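Local coordinates for protein mitochondrial enolase superfamily member 1 (Homo sapiens, PDB 4A35) that catalyses the magnesium-dependent dehydration of L-fuconate to 2-keto-3-deoxy-L-fuconate, a step in the breakdown of L-fucose, at residues N337-V342 with Q367-F372. Residues are numbered along the deposited sequence; the frame is centred on the assembly and turned at random.
Sequences NENLSV and QHLIIF
Phe372 carries its CG anti to the backbone N (chi1 163°), which sends the ring across to Leu340, whereas Leu369 has CG beside its own N and anti to the carbonyl carbon (chi1 -60°), so that CD1 reaches Asn339. These two pairs join helices 335-348 and 362-377 of the C-terminal TIM-barrel-type domain in an enolase-superfamily enzyme, successive helices separated by a linker that holds His356, predicted to belong to the active site. Within segments 337-342 and 367-372 the backbones are nearest at Asn339 and Leu369, whose CA atoms lie 7.7 Å apart. Only 172 Å² is buried between the segments, which marks a narrow contact, yet all four touching residues are buried in the assembly.

At the first pair a single methyl does the work: Leu369 CD1 comes 3.5 Å from Asn339 CG and 3.7 Å from Asn339 CB, and the side chains cross at about a right angle. Asn339 OD1 and ND2 are each 3.9 Å from that same methyl, so the carbon centre of the amide is the part most closely met. The ND2 group has its partners outside the contact: it hydrogen-bonds to the backbone O of Ser335, one turn earlier in the same helix, and to that of Asp329 in the chain before it.

The second pair is purely apolar. The Phe372 ring is obliquely placed relative to the Leu340 methyl; the Phe372 side chain also touches Leu139 and Val140 of helix 135-141 and lies about 9 Å from a bound magnesium ion. The methyl is centred on Phe372 CE2: Leu340 CD2 is 4.1 Å from Phe372 CZ and 3.8 Å from Phe372 CD2, but just 3.3 Å from Phe372 CE2, the carbon between them.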
loop_
_atom_site.group_PDB
_atom_site.type_symbol
_atom_site.label_atom_id
_atom_site.label_comp_id
_atom_site.label_asym_id
_atom_site.label_seq_id
_atom_site.Cartn_x
_atom_site.Cartn_y
_atom_site.Cartn_z
ATOM N N ASN A 337 13.884 11.595 -3.170
ATOM C CA ASN A 337 13.169 12.562 -2.305
ATOM C C ASN A 337 12.711 11.927 -0.994
ATOM O O ASN A 337 13.061 12.408 0.062
ATOM C CB ASN A 337 11.974 13.171 -3.018
ATOM C CG ASN A 337 12.284 13.603 -4.440
ATOM O OD1 ASN A 337 12.512 12.774 -5.314
ATOM N ND2 ASN A 337 12.275 14.897 -4.708
ATOM N N GLU A 338 11.972 10.830 -1.075
ATOM C CA GLU A 338 11.466 10.192 0.123
ATOM C C GLU A 338 12.580 9.471 0.885
ATOM O O GLU A 338 12.565 9.494 2.131
ATOM C CB GLU A 338 10.338 9.255 -0.213
ATOM C CG GLU A 338 9.584 8.885 1.066
ATOM C CD GLU A 338 8.263 8.166 0.829
ATOM O OE1 GLU A 338 8.191 7.319 -0.087
ATOM O OE2 GLU A 338 7.317 8.419 1.611
ATOM N N ASN A 339 13.548 8.811 0.167
ATOM C CA ASN A 339 14.685 8.193 0.862
ATOM C C ASN A 339 15.438 9.246 1.715
ATOM O O ASN A 339 15.859 8.910 2.820
ATOM C CB ASN A 339 15.660 7.557 -0.121
ATOM C CG ASN A 339 15.310 6.107 -0.343
ATOM O OD1 ASN A 339 15.564 5.251 0.493
ATOM N ND2 ASN A 339 14.579 5.841 -1.418
ATOM N N LEU A 340 15.614 10.493 1.201
ATOM C CA LEU A 340 16.299 11.560 1.973
ATOM C C LEU A 340 15.564 11.828 3.291
ATOM O O LEU A 340 16.217 11.929 4.337
ATOM C CB LEU A 340 16.376 12.884 1.188
ATOM C CG LEU A 340 17.375 12.882 0.019
ATOM C CD1 LEU A 340 17.141 14.132 -0.868
ATOM C CD2 LEU A 340 18.806 12.848 0.546
ATOM N N SER A 341 14.216 11.896 3.234
ATOM C CA SER A 341 13.384 12.159 4.443
ATOM C C SER A 341 13.554 11.027 5.470
ATOM O O SER A 341 13.590 11.297 6.678
ATOM C CB SER A 341 11.909 12.337 4.070
ATOM O OG SER A 341 11.196 11.157 3.725
ATOM N N VAL A 342 13.725 9.774 4.979
ATOM C CA VAL A 342 13.864 8.613 5.871
ATOM C C VAL A 342 15.295 8.627 6.443
ATOM O O VAL A 342 15.462 8.364 7.621
ATOM C CB VAL A 342 13.486 7.306 5.133
ATOM C CG1 VAL A 342 13.802 6.066 5.998
ATOM C CG2 VAL A 342 11.981 7.303 4.784
ATOM N N GLN A 367 23.578 2.552 -3.363
ATOM C CA GLN A 367 24.973 2.909 -2.956
ATOM C C GLN A 367 25.121 4.480 -2.909
ATOM O O GLN A 367 25.792 4.994 -2.031
ATOM C CB GLN A 367 25.996 2.275 -3.949
ATOM C CG GLN A 367 25.879 2.817 -5.376
ATOM C CD GLN A 367 26.936 2.243 -6.314
ATOM O OE1 GLN A 367 28.029 1.806 -5.877
ATOM N NE2 GLN A 367 26.584 2.148 -7.588
ATOM N N HIS A 368 24.466 5.231 -3.857
ATOM C CA HIS A 368 24.550 6.695 -3.854
ATOM C C HIS A 368 23.937 7.255 -2.581
ATOM O O HIS A 368 24.445 8.217 -2.021
ATOM C CB HIS A 368 23.782 7.277 -5.083
ATOM C CG HIS A 368 24.436 7.036 -6.411
ATOM N ND1 HIS A 368 25.288 7.983 -6.976
ATOM C CD2 HIS A 368 24.320 5.988 -7.251
ATOM C CE1 HIS A 368 25.686 7.456 -8.120
ATOM N NE2 HIS A 368 25.111 6.263 -8.342
ATOM N N LEU A 369 22.802 6.690 -2.174
ATOM C CA LEU A 369 22.070 7.218 -1.023
ATOM C C LEU A 369 22.867 7.003 0.290
ATOM O O LEU A 369 22.910 7.894 1.151
ATOM C CB LEU A 369 20.664 6.595 -0.937
ATOM C CG LEU A 369 19.743 6.835 -2.153
ATOM C CD1 LEU A 369 18.397 6.020 -2.008
ATOM C CD2 LEU A 369 19.464 8.282 -2.362
ATOM N N ILE A 370 23.467 5.820 0.448
ATOM C CA ILE A 370 24.175 5.514 1.694
ATOM C C ILE A 370 25.574 6.195 1.752
ATOM O O ILE A 370 25.999 6.577 2.845
ATOM C CB ILE A 370 24.200 3.995 1.980
ATOM C CG1 ILE A 370 24.337 3.719 3.490
ATOM C CG2 ILE A 370 25.207 3.183 1.125
ATOM C CD1 ILE A 370 23.093 4.262 4.441
ATOM N N ILE A 371 26.234 6.406 0.581
ATOM C CA ILE A 371 27.480 7.164 0.555
ATOM C C ILE A 371 27.142 8.617 0.995
ATOM O O ILE A 371 27.861 9.198 1.800
ATOM C CB ILE A 371 28.174 7.047 -0.800
ATOM C CG1 ILE A 371 28.790 5.603 -0.947
ATOM C CG2 ILE A 371 29.226 8.161 -1.022
ATOM C CD1 ILE A 371 29.133 5.270 -2.360
ATOM N N PHE A 372 26.049 9.185 0.422
ATOM C CA PHE A 372 25.573 10.516 0.826
ATOM C C PHE A 372 25.263 10.528 2.347
ATOM O O PHE A 372 25.704 11.453 3.040
ATOM C CB PHE A 372 24.365 10.996 -0.005
ATOM C CG PHE A 372 23.634 12.160 0.664
ATOM C CD1 PHE A 372 24.188 13.441 0.672
ATOM C CD2 PHE A 372 22.424 11.954 1.343
ATOM C CE1 PHE A 372 23.522 14.510 1.305
ATOM C CE2 PHE A 372 21.798 13.010 2.030
ATOM C CZ PHE A 372 22.348 14.287 1.989
#